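Local coordinates for protein sucrose 6(F)-phosphate phosphorylase (Thermoanaerobacterium thermosaccharolyticum DSM 571, PDB 6S9V) that belongs to the alpha-amylase-related phosphorylases, enzymes built on a closed eight-stranded beta/alpha barrel with a small antiparallel C-terminal sheet, at residues A122-T127 against H187-F192; K166-F171 against Q179-V184; A374-R379 against V434-K439. All coordinates share one frame; numbering follows the deposited sequence.

Overall arrangement
Read from the N terminus, the chain passes through 122-127, in the loop after helix 107-115, and meets it again at 187-192, the start of helix 187-202; this is interaction 1, closing a loop of some sixty residues. Within that loop lies the much shorter one of interaction 2, where the chain returns at 179-184 to pack on 166-171. The two touch, their centres 11 Å apart, through backbone pairs such as Met-124 with Asp-183, and together tie the loops and short strands of the excursion between barrel strands 92-97 and 207-210 to helix 187-202, which closes it. Interaction 3 comes later in series, on the other side of the chain's centre, pairing helix 372-384 with helix 432-446.

Interaction 1: residues A122-T127 against H187-F192; sequences ADMFIT and HLVREF
Met-124 supplies most of the surface that 122-127 presents to the first turns of helix 187-202, and its side chain reaches Leu-188, Val-189 and Phe-192 in turn. The tight part lies near its root. CG of Met-124 meets CB of Leu-188 at 3.7 Å, the two side chains crossing at about a right angle, while CB of Met-124 stands 3.8 Å from CG2 of Val-189. CG2 of Val-189 is also 3.5 Å from the backbone O of Met-124, so Val-189 packs against main chain as well as side chain. With chi2 extended and chi3 bent to 70°, Met-124 turns its terminal methyl toward the next helical turn, where CE lies 4.2 Å from CB of Phe-192 and approaches the ring obliquely. Tyr-108 of helix 107-115 touches both Met-124 and Phe-192.

The solvent side is looser. Asp-123 is exposed and adds only an apolar approach, its CB 4.3 Å from CD1 of Leu-188. Its carboxylate is engaged elsewhere: OD1 forms a salt bridge with Lys-130, and OD2 bonds to the hydroxyl of Ser-186, the residue just before the helix.

In fold terms, the contact seats a short 3-10 turn, residues 122-124, on the N-terminal end of a helix of the alpha-amylase-type catalytic domain. No hydrogen bond crosses between the two segments, and the 268 Å² they bury comes mainly from hydrocarbon and the methionine chain. Between these segments the attachment is apolar packing; polar links to the turn come from neighbours, with Lys-130 and Ser-186 at the Asp-123 carboxylate and Asp-183 at the backbone of Met-124.

Interaction 2: residues K166-F171 against Q179-V184; sequences KVWTTF and QIDLDV
Asp-181 receives two bonds from Thr-170, one at each carboxylate oxygen. The backbone N of Thr-170 reaches OD1 at 2.9 Å, nearly straight at 170° but from above the carboxylate plane, whereas its hydroxyl OG1 gives its proton to OD2 at 2.7 Å on the syn side. The main chain adds a third link, from N of Asp-181 to O of Trp-168 at 3.1 Å. OD2 of Asp-181 also lies at the edge of the Trp-168 ring, near its plane and 3.5 Å from CD1, with ring and carboxylate planes 73° apart.

The two short strands, 166-168 and 179-181, do not pair as one sheet: their directions differ by 82°. Instead, within the alpha-amylase-type domain, 166-168 pairs antiparallel with 153-157 in a hairpin, and 179-181 pairs antiparallel with the distant strand 101-103. At the carboxylate, one water takes the N-H of Phe-171 and lies 2.8 Å from OD1 of Asp-181; a second water, at the backbone, donates to O of Trp-168 and O of Asp-181. On the apolar flank, CG2 of Thr-169 packs on CD1 of Ile-180 at 3.7 Å. Further out, Lys-218 forms a salt bridge with OD2 of Asp-181, probably balancing its buried charge, and Asp-63 holds the amide of Gln-179.

Interaction 3: residues A374-R379 against V434-K439; sequences AYLAAR and VQRLLK
Leu-437 carries its CG anti to the backbone N (chi1 178°), which extends its branched end toward helix 372-384, where Tyr-375 and Arg-379 receive one methyl each. The ring of Tyr-375 reaches along its own helix toward Arg-379, one turn later. The motif is a nearly parallel helix pair: the local axes of 374-379 and 434-439 run in the same direction at a crossing angle of -18°, 10.4 Å apart at closest approach, in a buried contact.

The two methyls of Leu-437 divide the work. CD1 of Leu-437 lies against the aliphatic part of Arg-379, 3.7 Å from CG of Arg-379, whereas CD2 of Leu-437 approaches the Tyr-375 ring obliquely, 3.9 Å from its OH. Leu-376 fills the neighbouring position. Its CD1 rests 3.8 Å from CA of Leu-437, on the backbone of the opposing helix, and its CG sits over one face of the Arg-436 guanidinium, 3.7 Å above the plane and offset toward the rim. A bend at chi3 folds that guanidinium back so that its face meets Leu-376.

Both arginines thus offer hydrocarbon or a flat face to the contact and spend their charge elsewhere. Arg-436 pairs with Asp-373 and with the C-terminal carboxylate of Val-502, linking the helix to the end of the chain; Arg-379 forms a salt bridge with Asp-307 and a hydrogen bond with Gln-382. Alongside these two partners, the hydroxyl of Tyr-375, which also bonds to O of Gly-395, helps fix the rotation of the Arg-379 group: NE and NH2 of Arg-379 both donate to this OH, at 3.1 and 3.0 Å, and the oxygen lies only 1° out of the guanidinium plane.

Interaction 1: residues A122-T127 against H187-F192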
loop_
_atom_site.group_PDB
_atom_site.type_symbol
_atom_site.label_atom_id
_atom_site.label_comp_id
_atom_site.label_asym_id
_atom_site.label_seq_id
_atom_site.Cartn_x
_atom_site.Cartn_y
_atom_site.Cartn_z
ATOM N N ALA A 122 -12.982 13.881 24.341
ATOM C CA ALA A 122 -11.857 14.807 24.256
ATOM C C ALA A 122 -10.524 14.068 24.269
ATOM O O ALA A 122 -9.598 14.427 23.529
ATOM C CB ALA A 122 -11.922 15.812 25.407
ATOM N N ASP A 123 -10.417 13.014 25.080
ATOM C CA ASP A 123 -9.161 12.290 25.253
ATOM C C ASP A 123 -8.775 11.454 24.039
ATOM O O ASP A 123 -7.655 10.931 24.004
ATOM C CB ASP A 123 -9.265 11.386 26.488
ATOM C CG ASP A 123 -7.927 10.786 26.903
ATOM O OD1 ASP A 123 -6.940 11.540 27.028
ATOM O OD2 ASP A 123 -7.868 9.553 27.108
ATOM N N MET A 124 -9.661 11.309 23.049
ATOM C CA MET A 124 -9.305 10.568 21.847
ATOM C C MET A 124 -8.329 11.331 20.963
ATOM O O MET A 124 -7.700 10.722 20.090
ATOM C CB MET A 124 -10.555 10.231 21.030
ATOM C CG MET A 124 -11.494 9.254 21.690
ATOM S SD MET A 124 -12.978 8.952 20.716
ATOM C CE MET A 124 -12.286 8.043 19.345
ATOM N N PHE A 125 -8.179 12.636 21.174
ATOM C CA PHE A 125 -7.414 13.497 20.283
ATOM C C PHE A 125 -6.198 14.066 20.998
ATOM O O PHE A 125 -6.141 14.139 22.229
ATOM C CB PHE A 125 -8.315 14.615 19.742
ATOM C CG PHE A 125 -9.629 14.101 19.223
ATOM C CD1 PHE A 125 -9.675 13.339 18.069
ATOM C CD2 PHE A 125 -10.805 14.330 19.917
ATOM C CE1 PHE A 125 -10.877 12.835 17.597
ATOM C CE2 PHE A 125 -12.004 13.824 19.456
ATOM C CZ PHE A 125 -12.040 13.073 18.303
ATOM N N ILE A 126 -5.205 14.445 20.199
ATOM C CA ILE A 126 -3.926 14.927 20.739
ATOM C C ILE A 126 -4.045 16.444 20.829
ATOM O O ILE A 126 -3.551 17.201 19.994
ATOM C CB ILE A 126 -2.729 14.474 19.892
ATOM C CG1 ILE A 126 -2.718 12.950 19.742
ATOM C CG2 ILE A 126 -1.425 14.949 20.524
ATOM C CD1 ILE A 126 -1.629 12.424 18.814
ATOM N N THR A 127 -4.758 16.900 21.853
ATOM C CA THR A 127 -4.683 18.304 22.225
ATOM C C THR A 127 -3.245 18.616 22.628
ATOM O O THR A 127 -2.560 17.783 23.231
ATOM C CB THR A 127 -5.659 18.614 23.357
ATOM O OG1 THR A 127 -5.578 17.594 24.359
ATOM C CG2 THR A 127 -7.090 18.684 22.820
ATOM N N HIS A 187 -7.436 5.008 26.280
ATOM C CA HIS A 187 -8.303 3.840 26.367
ATOM C C HIS A 187 -9.471 3.949 25.399
ATOM O O HIS A 187 -9.907 2.947 24.818
ATOM C CB HIS A 187 -8.808 3.693 27.804
ATOM C CG HIS A 187 -9.822 2.609 27.984
ATOM N ND1 HIS A 187 -9.524 1.274 27.811
ATOM C CD2 HIS A 187 -11.127 2.662 28.342
ATOM C CE1 HIS A 187 -10.606 0.551 28.047
ATOM N NE2 HIS A 187 -11.591 1.370 28.371
ATOM N N LEU A 188 -9.983 5.162 25.196
ATOM C CA LEU A 188 -11.116 5.344 24.297
ATOM C C LEU A 188 -10.747 5.009 22.856
ATOM O O LEU A 188 -11.565 4.450 22.115
ATOM C CB LEU A 188 -11.622 6.779 24.389
ATOM C CG LEU A 188 -12.202 7.209 25.735
ATOM C CD1 LEU A 188 -12.568 8.688 25.673
ATOM C CD2 LEU A 188 -13.409 6.363 26.124
ATOM N N VAL A 189 -9.532 5.365 22.437
ATOM C CA VAL A 189 -9.090 5.056 21.084
ATOM C C VAL A 189 -8.890 3.556 20.913
ATOM O O VAL A 189 -9.227 2.986 19.871
ATOM C CB VAL A 189 -7.806 5.833 20.749
ATOM C CG1 VAL A 189 -7.186 5.293 19.461
ATOM C CG2 VAL A 189 -8.101 7.318 20.637
ATOM N N ARG A 190 -8.334 2.889 21.921
ATOM C CA ARG A 190 -8.135 1.451 21.787
ATOM C C ARG A 190 -9.472 0.731 21.704
ATOM O O ARG A 190 -9.618 -0.216 20.924
ATOM C CB ARG A 190 -7.279 0.930 22.939
ATOM C CG ARG A 190 -5.889 1.541 22.879
ATOM C CD ARG A 190 -4.851 0.821 23.689
ATOM N NE ARG A 190 -3.530 1.342 23.333
ATOM C CZ ARG A 190 -2.377 0.716 23.544
ATOM N NH1 ARG A 190 -2.353 -0.482 24.115
ATOM N NH2 ARG A 190 -1.241 1.294 23.173
ATOM N N GLU A 191 -10.469 1.193 22.468
ATOM C CA GLU A 191 -11.816 0.643 22.355
ATOM C C GLU A 191 -12.383 0.885 20.962
ATOM O O GLU A 191 -13.029 0.004 20.379
ATOM C CB GLU A 191 -12.733 1.283 23.402
ATOM C CG GLU A 191 -12.453 0.882 24.840
ATOM C CD GLU A 191 -13.300 1.662 25.837
ATOM O OE1 GLU A 191 -13.855 2.716 25.463
ATOM O OE2 GLU A 191 -13.413 1.221 26.999
ATOM N N PHE A 192 -12.171 2.091 20.430
ATOM C CA PHE A 192 -12.622 2.433 19.084
ATOM C C PHE A 192 -12.006 1.513 18.040
ATOM O O PHE A 192 -12.713 0.963 17.187
ATOM C CB PHE A 192 -12.270 3.896 18.807
ATOM C CG PHE A 192 -12.520 4.341 17.396
ATOM C CD1 PHE A 192 -13.810 4.580 16.946
ATOM C CD2 PHE A 192 -11.464 4.550 16.529
ATOM C CE1 PHE A 192 -14.039 5.001 15.648
ATOM C CE2 PHE A 192 -11.689 4.978 15.229
ATOM C CZ PHE A 192 -12.978 5.204 14.795
#

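Interaction 2: residues K166-F171 against Q179-V184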
loop_
_atom_site.group_PDB
_atom_site.type_symbol
_atom_site.label_atom_id
_atom_site.label_comp_id
_atom_site.label_asym_id
_atom_site.label_seq_id
_atom_site.Cartn_x
_atom_site.Cartn_y
_atom_site.Cartn_z
ATOM N N LYS A 166 -5.892 23.944 19.610
ATOM C CA LYS A 166 -5.055 23.254 18.643
ATOM C C LYS A 166 -5.037 21.768 18.954
ATOM O O LYS A 166 -4.959 21.369 20.119
ATOM C CB LYS A 166 -3.630 23.807 18.672
ATOM C CG LYS A 166 -3.517 25.230 18.168
ATOM C CD LYS A 166 -2.073 25.705 18.186
ATOM C CE LYS A 166 -1.910 26.995 17.399
ATOM N NZ LYS A 166 -2.329 28.173 18.186
ATOM N N VAL A 167 -5.153 20.952 17.906
ATOM C CA VAL A 167 -5.020 19.508 18.017
ATOM C C VAL A 167 -4.068 19.038 16.926
ATOM O O VAL A 167 -3.942 19.662 15.867
ATOM C CB VAL A 167 -6.369 18.757 17.910
ATOM C CG1 VAL A 167 -7.311 19.202 19.014
ATOM C CG2 VAL A 167 -6.987 18.968 16.544
ATOM N N TRP A 168 -3.400 17.924 17.191
ATOM C CA TRP A 168 -2.417 17.400 16.257
ATOM C C TRP A 168 -3.095 16.896 14.988
ATOM O O TRP A 168 -4.096 16.169 15.040
ATOM C CB TRP A 168 -1.620 16.282 16.930
ATOM C CG TRP A 168 -0.215 16.167 16.446
ATOM C CD1 TRP A 168 0.283 15.265 15.549
ATOM C CD2 TRP A 168 0.874 17.020 16.808
ATOM N NE1 TRP A 168 1.627 15.490 15.349
ATOM C CE2 TRP A 168 2.010 16.566 16.109
ATOM C CE3 TRP A 168 0.998 18.121 17.661
ATOM C CZ2 TRP A 168 3.260 17.172 16.243
ATOM C CZ3 TRP A 168 2.242 18.724 17.792
ATOM C CH2 TRP A 168 3.355 18.246 17.084
ATOM N N THR A 169 -2.537 17.287 13.840
ATOM C CA THR A 169 -3.018 16.835 12.533
ATOM C C THR A 169 -1.770 16.631 11.676
ATOM O O THR A 169 -1.231 17.594 11.123
ATOM C CB THR A 169 -3.988 17.830 11.897
ATOM O OG1 THR A 169 -3.349 19.100 11.700
ATOM C CG2 THR A 169 -5.206 18.024 12.797
ATOM N N THR A 170 -1.303 15.380 11.599
ATOM C CA THR A 170 -0.101 15.068 10.832
ATOM C C THR A 170 -0.299 15.346 9.349
ATOM O O THR A 170 0.612 15.838 8.677
ATOM C CB THR A 170 0.285 13.600 11.041
ATOM O OG1 THR A 170 0.676 13.391 12.400
ATOM C CG2 THR A 170 1.424 13.195 10.117
ATOM N N PHE A 171 -1.473 15.011 8.819
ATOM C CA PHE A 171 -1.780 15.128 7.405
ATOM C C PHE A 171 -2.923 16.110 7.187
ATOM O O PHE A 171 -3.707 16.398 8.092
ATOM C CB PHE A 171 -2.179 13.771 6.810
ATOM C CG PHE A 171 -1.151 12.707 6.990
ATOM C CD1 PHE A 171 -0.057 12.653 6.154
ATOM C CD2 PHE A 171 -1.276 11.758 7.999
ATOM C CE1 PHE A 171 0.891 11.664 6.298
ATOM C CE2 PHE A 171 -0.322 10.773 8.157
ATOM C CZ PHE A 171 0.769 10.733 7.311
ATOM N N GLN A 179 -8.237 15.652 8.838
ATOM C CA GLN A 179 -7.718 14.427 9.434
ATOM C C GLN A 179 -7.157 14.749 10.813
ATOM O O GLN A 179 -6.092 15.369 10.930
ATOM C CB GLN A 179 -6.657 13.805 8.526
ATOM C CG GLN A 179 -7.216 13.271 7.195
ATOM C CD GLN A 179 -6.140 13.120 6.125
ATOM O OE1 GLN A 179 -5.486 14.090 5.749
ATOM N NE2 GLN A 179 -5.976 11.906 5.615
ATOM N N ILE A 180 -7.878 14.337 11.853
ATOM C CA ILE A 180 -7.488 14.598 13.234
ATOM C C ILE A 180 -6.772 13.371 13.781
ATOM O O ILE A 180 -7.317 12.260 13.742
ATOM C CB ILE A 180 -8.707 14.936 14.110
ATOM C CG1 ILE A 180 -9.577 16.022 13.468
ATOM C CG2 ILE A 180 -8.233 15.356 15.503
ATOM C CD1 ILE A 180 -8.827 17.278 13.082
ATOM N N ASP A 181 -5.573 13.566 14.319
ATOM C CA ASP A 181 -4.809 12.438 14.834
ATOM C C ASP A 181 -5.480 11.858 16.075
ATOM O O ASP A 181 -6.001 12.589 16.922
ATOM C CB ASP A 181 -3.373 12.850 15.171
ATOM C CG ASP A 181 -2.481 12.940 13.947
ATOM O OD1 ASP A 181 -2.952 13.424 12.901
ATOM O OD2 ASP A 181 -1.290 12.560 14.043
ATOM N N LEU A 182 -5.475 10.528 16.160
ATOM C CA LEU A 182 -5.962 9.805 17.323
ATOM C C LEU A 182 -4.840 9.614 18.334
ATOM O O LEU A 182 -3.680 9.415 17.962
ATOM C CB LEU A 182 -6.515 8.439 16.915
ATOM C CG LEU A 182 -7.734 8.437 15.990
ATOM C CD1 LEU A 182 -7.978 7.044 15.428
ATOM C CD2 LEU A 182 -8.946 8.935 16.746
ATOM N N ASP A 183 -5.188 9.678 19.615
ATOM C CA ASP A 183 -4.238 9.398 20.690
ATOM C C ASP A 183 -4.318 7.905 20.994
ATOM O O ASP A 183 -5.244 7.450 21.671
ATOM C CB ASP A 183 -4.552 10.236 21.920
ATOM C CG ASP A 183 -3.562 10.010 23.050
ATOM O OD1 ASP A 183 -2.669 9.153 22.907
ATOM O OD2 ASP A 183 -3.687 10.690 24.083
ATOM N N VAL A 184 -3.355 7.130 20.484
ATOM C CA VAL A 184 -3.404 5.685 20.673
ATOM C C VAL A 184 -3.080 5.264 22.100
ATOM O O VAL A 184 -3.237 4.085 22.437
ATOM C CB VAL A 184 -2.467 4.955 19.684
ATOM C CG1 VAL A 184 -2.862 5.273 18.254
ATOM C CG2 VAL A 184 -1.006 5.300 19.938
HETATM O O HOH W 1 -5.182 15.040 17.427
HETATM O O HOH W 2 -3.709 13.764 10.262
#

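Interaction 3: residues A374-R379 against V434-K439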
loop_
_atom_site.group_PDB
_atom_site.type_symbol
_atom_site.label_atom_id
_atom_site.label_comp_id
_atom_site.label_asym_id
_atom_site.label_seq_id
_atom_site.Cartn_x
_atom_site.Cartn_y
_atom_site.Cartn_z
ATOM N N ALA A 374 8.590 -5.240 -21.761
ATOM C CA ALA A 374 9.245 -4.904 -20.504
ATOM C C ALA A 374 8.257 -4.946 -19.343
ATOM O O ALA A 374 8.605 -5.364 -18.228
ATOM C CB ALA A 374 9.892 -3.526 -20.607
ATOM N N TYR A 375 7.014 -4.531 -19.592
ATOM C CA TYR A 375 6.009 -4.530 -18.538
ATOM C C TYR A 375 5.643 -5.951 -18.129
ATOM O O TYR A 375 5.529 -6.247 -16.934
ATOM C CB TYR A 375 4.770 -3.769 -19.002
ATOM C CG TYR A 375 3.679 -3.747 -17.971
ATOM C CD1 TYR A 375 3.938 -3.311 -16.677
ATOM C CD2 TYR A 375 2.392 -4.163 -18.276
ATOM C CE1 TYR A 375 2.949 -3.287 -15.726
ATOM C CE2 TYR A 375 1.390 -4.136 -17.320
ATOM C CZ TYR A 375 1.678 -3.700 -16.045
ATOM O OH TYR A 375 0.696 -3.687 -15.074
ATOM N N LEU A 376 5.466 -6.847 -19.101
ATOM C CA LEU A 376 5.237 -8.250 -18.763
ATOM C C LEU A 376 6.450 -8.838 -18.050
ATOM O O LEU A 376 6.304 -9.639 -17.122
ATOM C CB LEU A 376 4.906 -9.054 -20.017
ATOM C CG LEU A 376 3.423 -9.230 -20.347
ATOM C CD1 LEU A 376 2.673 -9.947 -19.229
ATOM C CD2 LEU A 376 2.790 -7.885 -20.606
ATOM N N ALA A 377 7.659 -8.436 -18.456
ATOM C CA ALA A 377 8.860 -8.880 -17.755
ATOM C C ALA A 377 8.850 -8.415 -16.304
ATOM O O ALA A 377 9.192 -9.185 -15.394
ATOM C CB ALA A 377 10.110 -8.378 -18.478
ATOM N N ALA A 378 8.431 -7.166 -16.071
ATOM C CA ALA A 378 8.323 -6.621 -14.722
ATOM C C ALA A 378 7.381 -7.445 -13.852
ATOM O O ALA A 378 7.693 -7.753 -12.691
ATOM C CB ALA A 378 7.843 -5.171 -14.795
ATOM N N ARG A 379 6.202 -7.777 -14.380
ATOM C CA ARG A 379 5.242 -8.567 -13.614
ATOM C C ARG A 379 5.749 -9.987 -13.392
ATOM O O ARG A 379 5.506 -10.578 -12.336
ATOM C CB ARG A 379 3.887 -8.588 -14.333
ATOM C CG ARG A 379 3.160 -7.239 -14.317
ATOM C CD ARG A 379 2.572 -6.926 -12.945
ATOM N NE ARG A 379 1.839 -5.664 -12.981
ATOM C CZ ARG A 379 1.490 -4.951 -11.918
ATOM N NH1 ARG A 379 1.793 -5.364 -10.691
ATOM N NH2 ARG A 379 0.841 -3.805 -12.088
ATOM N N VAL A 434 -2.977 -6.660 -21.897
ATOM C CA VAL A 434 -3.790 -7.064 -20.756
ATOM C C VAL A 434 -4.084 -8.560 -20.813
ATOM O O VAL A 434 -4.022 -9.260 -19.793
ATOM C CB VAL A 434 -5.087 -6.235 -20.709
ATOM C CG1 VAL A 434 -6.013 -6.735 -19.603
ATOM C CG2 VAL A 434 -4.757 -4.764 -20.511
ATOM N N GLN A 435 -4.395 -9.081 -22.001
ATOM C CA GLN A 435 -4.624 -10.518 -22.118
ATOM C C GLN A 435 -3.361 -11.302 -21.766
ATOM O O GLN A 435 -3.437 -12.359 -21.128
ATOM C CB GLN A 435 -5.115 -10.863 -23.524
ATOM C CG GLN A 435 -6.591 -10.491 -23.804
ATOM C CD GLN A 435 -7.604 -11.191 -22.881
ATOM O OE1 GLN A 435 -7.511 -12.394 -22.624
ATOM N NE2 GLN A 435 -8.586 -10.429 -22.393
ATOM N N ARG A 436 -2.187 -10.794 -22.156
ATOM C CA ARG A 436 -0.939 -11.446 -21.759
ATOM C C ARG A 436 -0.759 -11.421 -20.248
ATOM O O ARG A 436 -0.311 -12.409 -19.654
ATOM C CB ARG A 436 0.259 -10.779 -22.429
ATOM C CG ARG A 436 0.335 -10.986 -23.920
ATOM C CD ARG A 436 1.420 -10.102 -24.511
ATOM N NE ARG A 436 2.750 -10.500 -24.065
ATOM C CZ ARG A 436 3.852 -9.779 -24.257
ATOM N NH1 ARG A 436 3.785 -8.605 -24.880
ATOM N NH2 ARG A 436 5.025 -10.232 -23.829
ATOM N N LEU A 437 -1.077 -10.290 -19.612
ATOM C CA LEU A 437 -0.937 -10.187 -18.165
ATOM C C LEU A 437 -1.905 -11.120 -17.444
ATOM O O LEU A 437 -1.543 -11.733 -16.430
ATOM C CB LEU A 437 -1.159 -8.744 -17.720
ATOM C CG LEU A 437 -1.094 -8.459 -16.218
ATOM C CD1 LEU A 437 0.177 -9.022 -15.585
ATOM C CD2 LEU A 437 -1.206 -6.942 -15.980
ATOM N N LEU A 438 -3.137 -11.234 -17.940
ATOM C CA LEU A 438 -4.103 -12.119 -17.300
ATOM C C LEU A 438 -3.647 -13.573 -17.376
ATOM O O LEU A 438 -3.821 -14.335 -16.417
ATOM C CB LEU A 438 -5.480 -11.941 -17.943
ATOM C CG LEU A 438 -6.133 -10.566 -17.715
ATOM C CD1 LEU A 438 -7.475 -10.468 -18.414
ATOM C CD2 LEU A 438 -6.302 -10.281 -16.229
ATOM N N LYS A 439 -3.064 -13.979 -18.511
ATOM C CA LYS A 439 -2.546 -15.339 -18.639
ATOM C C LYS A 439 -1.403 -15.583 -17.658
ATOM O O LYS A 439 -1.323 -16.651 -17.025
ATOM C CB LYS A 439 -2.092 -15.590 -20.081
ATOM C CG LYS A 439 -1.705 -17.032 -20.354
ATOM C CD LYS A 439 -1.387 -17.276 -21.824
ATOM C CE LYS A 439 -0.878 -18.696 -22.043
ATOM N NZ LYS A 439 -0.542 -18.961 -23.477
#